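Local coordinates for protein carbohydrate oxidase (Microdochium nivale, PDB 3RJA) that oxidises the C1 hydroxyl of mono-, oligo- and polysaccharides to the lactone with its FAD cofactor, reducing molecular oxygen to hydrogen peroxide, at residues L61-K66 / G82-Q87; V166-R171 / T460-Y465. All blocks are in the same frame, centred on the assembly; numbering follows the deposited sequence.

Contact 1. Residues L61-K66 / G82-Q87; sequences LKVSAK and GHLMVQ. With FAD (flavin-adenine dinucleotide), chain B.
Leu84 N donates to Lys62 O, Ser64 N to Leu84 O, Val86 N to Ser64 O and Lys66 N to Val86 O, each at 2.9 Å, which zips strands 63-66 and 84-87 together in parallel. Beyond the first of these, a water links Lys62 N to Gly82 O. With strand 39-42 on the far side of 84-87, the pair forms the small three-stranded parallel sheet of the FAD binding domain, a PCMH-type fold, and the edge strand 63-66 meets the cofactor: the ribose hydroxyl FAD O2B donates to Ala65 O (2.7 Å).

Ser64, Met85, Lys66 and Gln87 share one face, and Lys62 and His83 pack just ahead of it. His83 ND1 and Ser64 OG share a hydrogen bond of 2.9 Å at the ring edge, while Lys62 CB sits over the ring centre, 3.5 Å from the centroid, in a CH-pi contact; Glu80 takes His83 NE2, so the imidazole is fixed in rotation. Bends at chi3 (79°) and chi4 (62°) curl Lys66 back until NZ reaches Gln87 OE1 at 3.1 Å. That ammonium also binds Asp25 O and a water shared with Gln87 NE2, and Asp89 OD1 holds the same amide nitrogen. Met85 crosses the Lys66 chain at an angle, SD 3.5 Å from Lys66 CE.

Apolar contacts fill the other face, where Val63 CG2 meets Val86 CG2 at 3.5 Å, beneath Ala52 and Ala56 of helix 46-58.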
ATOM      1  N   LEU A  61      24.115 -12.669   7.309  1.00 15.17           N
ATOM      2  CA  LEU A  61      23.367 -11.439   7.549  1.00 14.46           C
ATOM      3  C   LEU A  61      21.914 -11.612   7.102  1.00 13.94           C
ATOM      4  O   LEU A  61      21.643 -12.384   6.175  1.00 14.21           O
ATOM      5  CB  LEU A  61      24.015 -10.281   6.787  1.00 13.94           C
ATOM      6  CG  LEU A  61      25.507  -9.994   7.039  1.00 15.42           C
ATOM      7  CD1 LEU A  61      26.050  -8.962   6.024  1.00 13.68           C
ATOM      8  CD2 LEU A  61      25.766  -9.498   8.493  1.00 15.53           C
ATOM      9  N   LYS A  62      20.994 -10.879   7.723  1.00 13.08           N
ATOM     10  CA  LYS A  62      19.643 -10.719   7.167  1.00 13.30           C
ATOM     11  C   LYS A  62      19.714  -9.672   6.052  1.00 14.66           C
ATOM     12  O   LYS A  62      20.515  -8.697   6.114  1.00 11.98           O
ATOM     13  CB  LYS A  62      18.631 -10.294   8.248  1.00 14.66           C
ATOM     14  CG  LYS A  62      18.578 -11.242   9.481  1.00 14.40           C
ATOM     15  CD  LYS A  62      18.449 -12.703   9.034  1.00 15.00           C
ATOM     16  CE  LYS A  62      18.116 -13.657  10.208  1.00 17.26           C
ATOM     17  NZ  LYS A  62      17.821 -15.049   9.747  1.00 14.92           N
ATOM     18  N   VAL A  63      18.893  -9.875   5.029  1.00 13.36           N
ATOM     19  CA  VAL A  63      18.862  -8.929   3.929  1.00 13.34           C
ATOM     20  C   VAL A  63      17.450  -8.352   3.700  1.00 13.20           C
ATOM     21  O   VAL A  63      16.460  -9.077   3.696  1.00 11.89           O
ATOM     22  CB  VAL A  63      19.589  -9.483   2.645  1.00 13.85           C
ATOM     23  CG1 VAL A  63      19.235 -10.889   2.382  1.00 13.58           C
ATOM     24  CG2 VAL A  63      19.319  -8.620   1.408  1.00 15.22           C
ATOM     25  N   SER A  64      17.365  -7.029   3.552  1.00 12.32           N
ATOM     26  CA  SER A  64      16.065  -6.421   3.282  1.00 11.57           C
ATOM     27  C   SER A  64      16.124  -5.517   2.049  1.00 11.26           C
ATOM     28  O   SER A  64      17.056  -4.713   1.902  1.00 10.09           O
ATOM     29  CB  SER A  64      15.569  -5.685   4.536  1.00 11.59           C
ATOM     30  OG  SER A  64      15.315  -6.625   5.603  1.00 13.92           O
ATOM     31  N   ALA A  65      15.132  -5.646   1.158  1.00 11.77           N
ATOM     32  CA  ALA A  65      15.044  -4.731  -0.013  1.00 10.69           C
ATOM     33  C   ALA A  65      14.281  -3.441   0.320  1.00 10.46           C
ATOM     34  O   ALA A  65      13.281  -3.471   1.040  1.00 11.03           O
ATOM     35  CB  ALA A  65      14.416  -5.426  -1.175  1.00 10.45           C
ATOM     36  N   LYS A  66      14.763  -2.312  -0.178  1.00 10.07           N
ATOM     37  CA  LYS A  66      14.045  -1.048  -0.022  1.00  9.69           C
ATOM     38  C   LYS A  66      13.815  -0.538  -1.431  1.00  9.92           C
ATOM     39  O   LYS A  66      14.770  -0.379  -2.175  1.00  9.40           O
ATOM     40  CB  LYS A  66      14.845  -0.005   0.798  1.00  8.73           C
ATOM     41  CG  LYS A  66      14.018   1.258   1.170  1.00  8.61           C
ATOM     42  CD  LYS A  66      14.505   1.951   2.487  1.00  8.47           C
ATOM     43  CE  LYS A  66      15.755   2.820   2.244  1.00  7.99           C
ATOM     44  NZ  LYS A  66      15.507   3.918   1.298  1.00  7.97           N
ATOM     45  N   GLY A  82      21.317  -3.299  11.300  1.00  9.76           N
ATOM     46  CA  GLY A  82      22.302  -4.345  10.962  1.00 10.13           C
ATOM     47  C   GLY A  82      22.038  -5.290   9.797  1.00 11.34           C
ATOM     48  O   GLY A  82      22.761  -6.309   9.614  1.00 12.10           O
ATOM     49  N   HIS A  83      21.013  -4.998   8.998  1.00 10.59           N
ATOM     50  CA  HIS A  83      20.762  -5.821   7.817  1.00 10.62           C
ATOM     51  C   HIS A  83      21.606  -5.282   6.681  1.00 11.00           C
ATOM     52  O   HIS A  83      22.021  -4.106   6.677  1.00 10.56           O
ATOM     53  CB  HIS A  83      19.277  -5.779   7.381  1.00  9.75           C
ATOM     54  CG  HIS A  83      18.336  -6.508   8.303  1.00  9.75           C
ATOM     55  ND1 HIS A  83      17.153  -7.066   7.860  1.00  9.16           N
ATOM     56  CD2 HIS A  83      18.386  -6.746   9.639  1.00  9.87           C
ATOM     57  CE1 HIS A  83      16.521  -7.627   8.880  1.00  9.63           C
ATOM     58  NE2 HIS A  83      17.246  -7.454   9.971  1.00  9.97           N
ATOM     59  N   LEU A  84      21.832  -6.142   5.703  1.00 11.23           N
ATOM     60  CA  LEU A  84      22.280  -5.715   4.398  1.00 12.29           C
ATOM     61  C   LEU A  84      21.039  -5.105   3.734  1.00 11.74           C
ATOM     62  O   LEU A  84      19.992  -5.768   3.633  1.00 11.82           O
ATOM     63  CB  LEU A  84      22.787  -6.925   3.582  1.00 12.52           C
ATOM     64  CG  LEU A  84      23.249  -6.619   2.149  1.00 12.96           C
ATOM     65  CD1 LEU A  84      24.213  -5.439   2.125  1.00 12.73           C
ATOM     66  CD2 LEU A  84      23.958  -7.872   1.564  1.00 13.87           C
ATOM     67  N   MET A  85      21.125  -3.839   3.338  1.00 10.70           N
ATOM     68  CA  MET A  85      19.973  -3.219   2.679  1.00 10.66           C
ATOM     69  C   MET A  85      20.266  -3.149   1.184  1.00 10.59           C
ATOM     70  O   MET A  85      21.284  -2.597   0.762  1.00 10.18           O
ATOM     71  CB  MET A  85      19.628  -1.823   3.270  1.00  9.73           C
ATOM     72  CG  MET A  85      18.249  -1.277   2.793  1.00  9.25           C
ATOM     73  SD  MET A  85      17.709   0.255   3.593  0.93  9.36           S
ATOM     74  CE  MET A  85      18.814   1.462   2.842  1.00  8.85           C
ATOM     75  N   VAL A  86      19.374  -3.744   0.402  1.00 11.56           N
ATOM     76  CA  VAL A  86      19.443  -3.712  -1.054  1.00 10.77           C
ATOM     77  C   VAL A  86      18.582  -2.553  -1.499  1.00 11.69           C
ATOM     78  O   VAL A  86      17.337  -2.659  -1.507  1.00 12.12           O
ATOM     79  CB  VAL A  86      18.945  -5.031  -1.674  1.00 11.53           C
ATOM     80  CG1 VAL A  86      18.950  -4.980  -3.207  1.00 10.27           C
ATOM     81  CG2 VAL A  86      19.775  -6.230  -1.156  1.00 10.59           C
ATOM     82  N   GLN A  87      19.256  -1.435  -1.824  1.00 11.05           N
ATOM     83  CA  GLN A  87      18.608  -0.163  -2.156  1.00 11.59           C
ATOM     84  C   GLN A  87      18.282  -0.182  -3.667  1.00 11.80           C
ATOM     85  O   GLN A  87      19.200  -0.221  -4.485  1.00 10.61           O
ATOM     86  CB  GLN A  87      19.559   0.992  -1.841  1.00 11.24           C
ATOM     87  CG  GLN A  87      19.071   2.357  -2.268  1.00 11.98           C
ATOM     88  CD  GLN A  87      17.733   2.721  -1.608  1.00 13.23           C
ATOM     89  OE1 GLN A  87      17.436   2.271  -0.502  1.00 12.77           O
ATOM     90  NE2 GLN A  87      16.941   3.532  -2.284  1.00 13.17           N
TER
HETATM   91  PA  FAD B 501       9.543  -0.147   1.008  1.00  9.18           P
HETATM   92  O1A FAD B 501      10.744   0.071   0.128  1.00  9.44           O
HETATM   93  O2A FAD B 501       9.645   0.456   2.385  1.00  8.50           O
HETATM   94  O5B FAD B 501       9.285  -1.724   1.152  1.00  9.51           O
HETATM   95  C5B FAD B 501       8.063  -2.190   1.714  1.00  8.98           C
HETATM   96  C4B FAD B 501       8.185  -3.703   1.967  1.00  9.00           C
HETATM   97  O4B FAD B 501       8.340  -4.386   0.723  1.00  8.24           O
HETATM   98  C3B FAD B 501       9.401  -4.069   2.816  1.00  9.12           C
HETATM   99  O3B FAD B 501       9.117  -5.279   3.524  1.00 11.12           O
HETATM  100  C2B FAD B 501      10.440  -4.372   1.742  1.00  9.41           C
HETATM  101  O2B FAD B 501      11.529  -5.175   2.133  1.00  8.87           O
HETATM  102  C1B FAD B 501       9.569  -5.061   0.701  1.00  9.05           C
HETATM  103  N9A FAD B 501      10.162  -4.924  -0.626  1.00  9.38           N
HETATM  104  C8A FAD B 501      10.646  -3.770  -1.236  1.00  9.97           C
HETATM  105  N7A FAD B 501      11.103  -4.130  -2.465  1.00 10.42           N
HETATM  106  C5A FAD B 501      10.897  -5.445  -2.643  1.00  9.47           C
HETATM  107  C6A FAD B 501      11.184  -6.300  -3.711  1.00 10.31           C
HETATM  108  N6A FAD B 501      11.756  -5.831  -4.842  1.00  9.02           N
HETATM  109  N1A FAD B 501      10.828  -7.633  -3.587  1.00  9.14           N
HETATM  110  C2A FAD B 501      10.248  -8.111  -2.418  1.00  9.90           C
HETATM  111  N3A FAD B 501      10.000  -7.278  -1.345  1.00  9.60           N
HETATM  112  C4A FAD B 501      10.316  -5.959  -1.479  1.00  9.58           C
HETATM  113  N1  FAD B 501      -0.999   2.247  -0.069  1.00 15.10           N
HETATM  114  C2  FAD B 501      -2.111   1.931  -0.859  1.00 16.31           C
HETATM  115  O2  FAD B 501      -2.508   0.766  -0.985  1.00 12.78           O
HETATM  116  N3  FAD B 501      -2.716   2.976  -1.551  1.00 16.29           N
HETATM  117  C4  FAD B 501      -2.244   4.274  -1.611  1.00 16.18           C
HETATM  118  O4  FAD B 501      -2.782   5.126  -2.352  1.00 16.32           O
HETATM  119  C4X FAD B 501      -1.089   4.575  -0.709  1.00 14.93           C
HETATM  120  N5  FAD B 501      -0.574   5.793  -0.676  1.00 15.77           N
HETATM  121  C5X FAD B 501       0.552   6.080   0.060  1.00 13.64           C
HETATM  122  C6  FAD B 501       1.145   7.368   0.009  1.00 13.59           C
HETATM  123  C7  FAD B 501       2.349   7.626   0.636  1.00 11.50           C
HETATM  124  C7M FAD B 501       2.977   9.035   0.588  1.00 11.85           C
HETATM  125  C8  FAD B 501       3.057   6.552   1.226  1.00 11.94           C
HETATM  126  C8M FAD B 501       4.393   6.778   1.904  1.00 10.63           C
HETATM  127  C9  FAD B 501       2.463   5.304   1.343  1.00 12.62           C
HETATM  128  C9A FAD B 501       1.216   5.034   0.744  1.00 13.63           C
HETATM  129  N10 FAD B 501       0.651   3.736   0.722  1.00 14.02           N
HETATM  130  C10 FAD B 501      -0.552   3.495   0.076  1.00 14.89           C
HETATM  131  C1' FAD B 501       1.340   2.627   1.459  1.00 13.44           C
HETATM  132  C2' FAD B 501       2.217   1.820   0.513  1.00 12.43           C
HETATM  133  O2' FAD B 501       1.393   1.000  -0.306  1.00 13.88           O
HETATM  134  C3' FAD B 501       3.137   0.919   1.305  1.00 11.71           C
HETATM  135  O3' FAD B 501       3.857   1.674   2.256  1.00 11.43           O
HETATM  136  C4' FAD B 501       4.086   0.178   0.348  1.00 11.75           C
HETATM  137  O4' FAD B 501       4.489  -1.018   0.940  1.00 10.13           O
HETATM  138  C5' FAD B 501       5.292   1.041  -0.036  1.00 10.36           C
HETATM  139  O5' FAD B 501       6.110   0.336  -0.928  1.00 11.29           O
HETATM  140  P   FAD B 501       7.668   0.773  -1.067  1.00 10.43           P
HETATM  141  O1P FAD B 501       8.341  -0.031  -2.138  1.00 10.64           O
HETATM  142  O2P FAD B 501       7.753   2.283  -1.300  1.00  9.59           O
HETATM  143  O3P FAD B 501       8.166   0.440   0.417  1.00  9.17           O
HETATM  144  O   HOH W   1      21.851  -8.986   9.564  1.00  9.28           O
HETATM  145  O   HOH W   2      14.168   3.993  -1.131  1.00  8.37           O

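Contact 2. Residues V166-R171 / T460-Y465; sequences VLADGR and TDRFYY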
ATOM      1  N   VAL A 166      14.745 -13.042  -7.240  1.00 12.29           N
ATOM      2  CA  VAL A 166      15.984 -13.553  -6.621  1.00 11.38           C
ATOM      3  C   VAL A 166      15.622 -14.234  -5.309  1.00 11.25           C
ATOM      4  O   VAL A 166      15.071 -13.579  -4.393  1.00 10.53           O
ATOM      5  CB  VAL A 166      17.003 -12.405  -6.356  1.00 11.97           C
ATOM      6  CG1 VAL A 166      18.282 -12.941  -5.651  1.00 11.54           C
ATOM      7  CG2 VAL A 166      17.349 -11.707  -7.637  1.00 10.78           C
ATOM      8  N   LEU A 167      15.909 -15.535  -5.205  1.00 11.46           N
ATOM      9  CA  LEU A 167      15.568 -16.300  -3.994  1.00 13.06           C
ATOM     10  C   LEU A 167      16.644 -16.193  -2.930  1.00 13.19           C
ATOM     11  O   LEU A 167      17.754 -15.751  -3.234  1.00 12.01           O
ATOM     12  CB  LEU A 167      15.303 -17.786  -4.313  1.00 12.29           C
ATOM     13  CG  LEU A 167      14.216 -18.077  -5.345  1.00 13.00           C
ATOM     14  CD1 LEU A 167      14.003 -19.598  -5.528  1.00 12.55           C
ATOM     15  CD2 LEU A 167      12.887 -17.361  -5.011  1.00 12.55           C
ATOM     16  N   ALA A 168      16.336 -16.684  -1.718  1.00 14.33           N
ATOM     17  CA  ALA A 168      17.285 -16.658  -0.579  1.00 15.48           C
ATOM     18  C   ALA A 168      18.594 -17.428  -0.814  1.00 15.99           C
ATOM     19  O   ALA A 168      19.658 -17.072  -0.269  1.00 16.30           O
ATOM     20  CB  ALA A 168      16.594 -17.148   0.713  1.00 15.96           C
ATOM     21  N   ASP A 169      18.523 -18.465  -1.640  1.00 16.84           N
ATOM     22  CA  ASP A 169      19.706 -19.255  -1.968  1.00 17.49           C
ATOM     23  C   ASP A 169      20.531 -18.664  -3.112  1.00 19.31           C
ATOM     24  O   ASP A 169      21.526 -19.272  -3.537  1.00 20.95           O
ATOM     25  CB  ASP A 169      19.325 -20.710  -2.264  1.00 19.09           C
ATOM     26  CG  ASP A 169      18.466 -20.881  -3.540  1.00 19.17           C
ATOM     27  OD1 ASP A 169      18.155 -19.899  -4.259  1.00 16.37           O
ATOM     28  OD2 ASP A 169      18.107 -22.048  -3.822  1.00 19.83           O
ATOM     29  N   GLY A 170      20.105 -17.508  -3.633  1.00 17.04           N
ATOM     30  CA  GLY A 170      20.823 -16.849  -4.736  1.00 16.57           C
ATOM     31  C   GLY A 170      20.347 -17.158  -6.164  1.00 15.85           C
ATOM     32  O   GLY A 170      20.781 -16.511  -7.131  1.00 15.01           O
ATOM     33  N   ARG A 171      19.477 -18.151  -6.320  1.00 13.67           N
ATOM     34  CA  ARG A 171      18.930 -18.444  -7.646  1.00 14.38           C
ATOM     35  C   ARG A 171      17.969 -17.370  -8.169  1.00 15.48           C
ATOM     36  O   ARG A 171      17.247 -16.707  -7.408  1.00 16.02           O
ATOM     37  CB  ARG A 171      18.225 -19.796  -7.665  1.00 14.33           C
ATOM     38  CG  ARG A 171      19.159 -20.976  -7.482  1.00 14.03           C
ATOM     39  CD  ARG A 171      18.413 -22.266  -7.648  1.00 14.42           C
ATOM     40  NE  ARG A 171      17.420 -22.486  -6.588  1.00 15.30           N
ATOM     41  CZ  ARG A 171      16.132 -22.754  -6.800  1.00 16.25           C
ATOM     42  NH1 ARG A 171      15.643 -22.799  -8.047  1.00 14.90           N
ATOM     43  NH2 ARG A 171      15.325 -22.971  -5.758  1.00 18.08           N
ATOM     44  N   THR A 460      15.548 -20.353   6.039  1.00 18.28           N
ATOM     45  CA  THR A 460      16.466 -19.784   7.023  1.00 18.48           C
ATOM     46  C   THR A 460      16.085 -18.357   7.436  1.00 18.00           C
ATOM     47  O   THR A 460      16.841 -17.686   8.142  1.00 16.02           O
ATOM     48  CB  THR A 460      17.924 -19.825   6.570  1.00 19.14           C
ATOM     49  OG1 THR A 460      18.119 -18.871   5.520  1.00 22.19           O
ATOM     50  CG2 THR A 460      18.328 -21.259   6.098  1.00 19.36           C
ATOM     51  N   ASP A 461      14.918 -17.885   7.001  1.00 18.09           N
ATOM     52  CA  ASP A 461      14.489 -16.524   7.362  1.00 16.44           C
ATOM     53  C   ASP A 461      15.570 -15.488   6.953  1.00 14.57           C
ATOM     54  O   ASP A 461      15.866 -14.540   7.694  1.00 13.52           O
ATOM     55  CB  ASP A 461      14.231 -16.467   8.871  1.00 18.90           C
ATOM     56  CG  ASP A 461      12.936 -15.733   9.235  1.00 21.05           C
ATOM     57  OD1 ASP A 461      12.233 -15.209   8.345  1.00 21.37           O
ATOM     58  OD2 ASP A 461      12.650 -15.665  10.443  1.00 23.42           O
ATOM     59  N   ARG A 462      16.168 -15.700   5.780  1.00 12.63           N
ATOM     60  CA  ARG A 462      17.217 -14.828   5.248  0.50 13.02           C
ATOM     61  C   ARG A 462      16.695 -13.399   5.048  1.00 13.14           C
ATOM     62  O   ARG A 462      17.435 -12.414   5.206  1.00 14.43           O
ATOM     63  CB  ARG A 462      17.733 -15.396   3.916  0.50 12.67           C
ATOM     64  CG  ARG A 462      18.712 -14.500   3.149  0.50 11.85           C
ATOM     65  CD  ARG A 462      20.029 -14.383   3.879  0.50 11.59           C
ATOM     66  NE  ARG A 462      20.655 -15.686   4.101  0.50 11.78           N
ATOM     67  CZ  ARG A 462      21.293 -16.015   5.220  0.50 11.74           C
ATOM     68  NH1 ARG A 462      21.369 -15.129   6.194  0.50 11.53           N
ATOM     69  NH2 ARG A 462      21.853 -17.215   5.372  0.50 11.28           N
ATOM     70  N   PHE A 463      15.424 -13.296   4.688  1.00 12.63           N
ATOM     71  CA  PHE A 463      14.794 -12.006   4.443  1.00 14.06           C
ATOM     72  C   PHE A 463      14.017 -11.488   5.653  1.00 13.05           C
ATOM     73  O   PHE A 463      13.138 -10.646   5.507  1.00 13.48           O
ATOM     74  CB  PHE A 463      13.885 -12.081   3.217  1.00 13.06           C
ATOM     75  CG  PHE A 463      14.603 -12.474   1.948  1.00 14.34           C
ATOM     76  CD1 PHE A 463      15.586 -11.645   1.396  1.00 13.91           C
ATOM     77  CD2 PHE A 463      14.248 -13.642   1.269  1.00 14.00           C
ATOM     78  CE1 PHE A 463      16.240 -11.999   0.205  1.00 13.84           C
ATOM     79  CE2 PHE A 463      14.888 -13.997   0.063  1.00 14.58           C
ATOM     80  CZ  PHE A 463      15.896 -13.178  -0.460  1.00 14.00           C
ATOM     81  N   TYR A 464      14.364 -11.975   6.846  1.00 12.96           N
ATOM     82  CA  TYR A 464      13.650 -11.633   8.083  1.00 11.86           C
ATOM     83  C   TYR A 464      13.344 -10.158   8.300  1.00 12.88           C
ATOM     84  O   TYR A 464      14.187  -9.268   8.053  1.00 11.23           O
ATOM     85  CB  TYR A 464      14.471 -12.073   9.282  1.00 12.31           C
ATOM     86  CG  TYR A 464      13.919 -11.604  10.617  1.00 12.91           C
ATOM     87  CD1 TYR A 464      12.864 -12.285  11.244  1.00 13.14           C
ATOM     88  CD2 TYR A 464      14.451 -10.482  11.250  1.00 13.42           C
ATOM     89  CE1 TYR A 464      12.361 -11.860  12.497  1.00 14.05           C
ATOM     90  CE2 TYR A 464      13.952 -10.039  12.490  1.00 13.49           C
ATOM     91  CZ  TYR A 464      12.917 -10.724  13.104  1.00 14.25           C
ATOM     92  OH  TYR A 464      12.439 -10.272  14.312  1.00 14.57           O
ATOM     93  N   TYR A 465      12.139  -9.922   8.813  1.00 12.00           N
ATOM     94  CA  TYR A 465      11.821  -8.681   9.478  1.00 11.97           C
ATOM     95  C   TYR A 465      10.742  -9.005  10.509  1.00 12.51           C
ATOM     96  O   TYR A 465      10.122 -10.075  10.439  1.00 13.05           O
ATOM     97  CB  TYR A 465      11.393  -7.593   8.469  1.00 10.75           C
ATOM     98  CG  TYR A 465      10.099  -7.823   7.669  1.00 10.73           C
ATOM     99  CD1 TYR A 465      10.090  -8.618   6.509  1.00 10.50           C
ATOM    100  CD2 TYR A 465       8.899  -7.193   8.034  1.00  9.78           C
ATOM    101  CE1 TYR A 465       8.897  -8.810   5.759  1.00  9.13           C
ATOM    102  CE2 TYR A 465       7.708  -7.369   7.282  1.00  9.16           C
ATOM    103  CZ  TYR A 465       7.716  -8.159   6.133  1.00  9.32           C
ATOM    104  OH  TYR A 465       6.535  -8.333   5.361  1.00  8.83           O
TER
HETATM  105  O   HOH W   3      20.620 -17.474   2.102  0.50  5.83           O
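Phe463 brings the CE2 corner of its ring against Ala168, 3.6 Å from CB of that alanine and 3.5 Å from its backbone N. This is where two type I beta turns meet: Leu167 to Gly170, which forms the hairpin connection between strands 160-166 and 172-176 of the FAD binding domain, and Asp461 to Tyr464, in the berberine-like C-terminal region. The ring's CZ reaches back toward the start of the first turn, 4.0 Å from Leu167 C, which lies near the ring plane. Beside it, Arg462 lays its CB against Ala168 CB at 3.8 Å, so the small methyl is held by two consecutive residues. An alanine in place of Phe463 would probably open a gap beside the Leu167-Ala168 peptide and leave the Ala168 methyl with Arg462 as its main neighbour from the 460-465 turn.

In the Arg462 conformer modelled here, one of two, a water joins the turns, donating to Ala168 O and accepting from Arg462 NE. In this same conformer CG stands opposite the backbone N (chi1 173°), bends at chi2 and chi3 fold the chain round to the water, and NH1 is taken by Leu61 O; these details are less certain for that reason. Farther out, the carboxylate of Asp458 accepts from the backbone N of both Arg462 and Phe463, positioning the second turn, and Val63 packs against both of their side chains. The hairpin turn is braced within itself by an Asx turn, Arg171 N to Asp169 OD1, and by a salt bridge in which Arg171 NE meets the syn side of Asp169 OD2 at 2.9 Å.

In the fold
From the N terminus, the chain runs through helix 46-58 into strand 63-66, and contact 1 closes the 15-residue loop that returns it as strand 84-87. Contact 2 opens later, at the 166-171 hairpin, and closes only after the chain has passed through the eight-stranded antiparallel sheet and come back by helix 447-457. The two closures are thus in series, neither nested nor crossed. In space they adjoin, with centres about 11 Å apart: segment 460-465 lies between strand 63-66 and the hairpin, and Lys62 NZ donates to Asp461 O. The C-terminal region thereby ties the small parallel sheet to the antiparallel sheet containing strands 160-166 and 172-176.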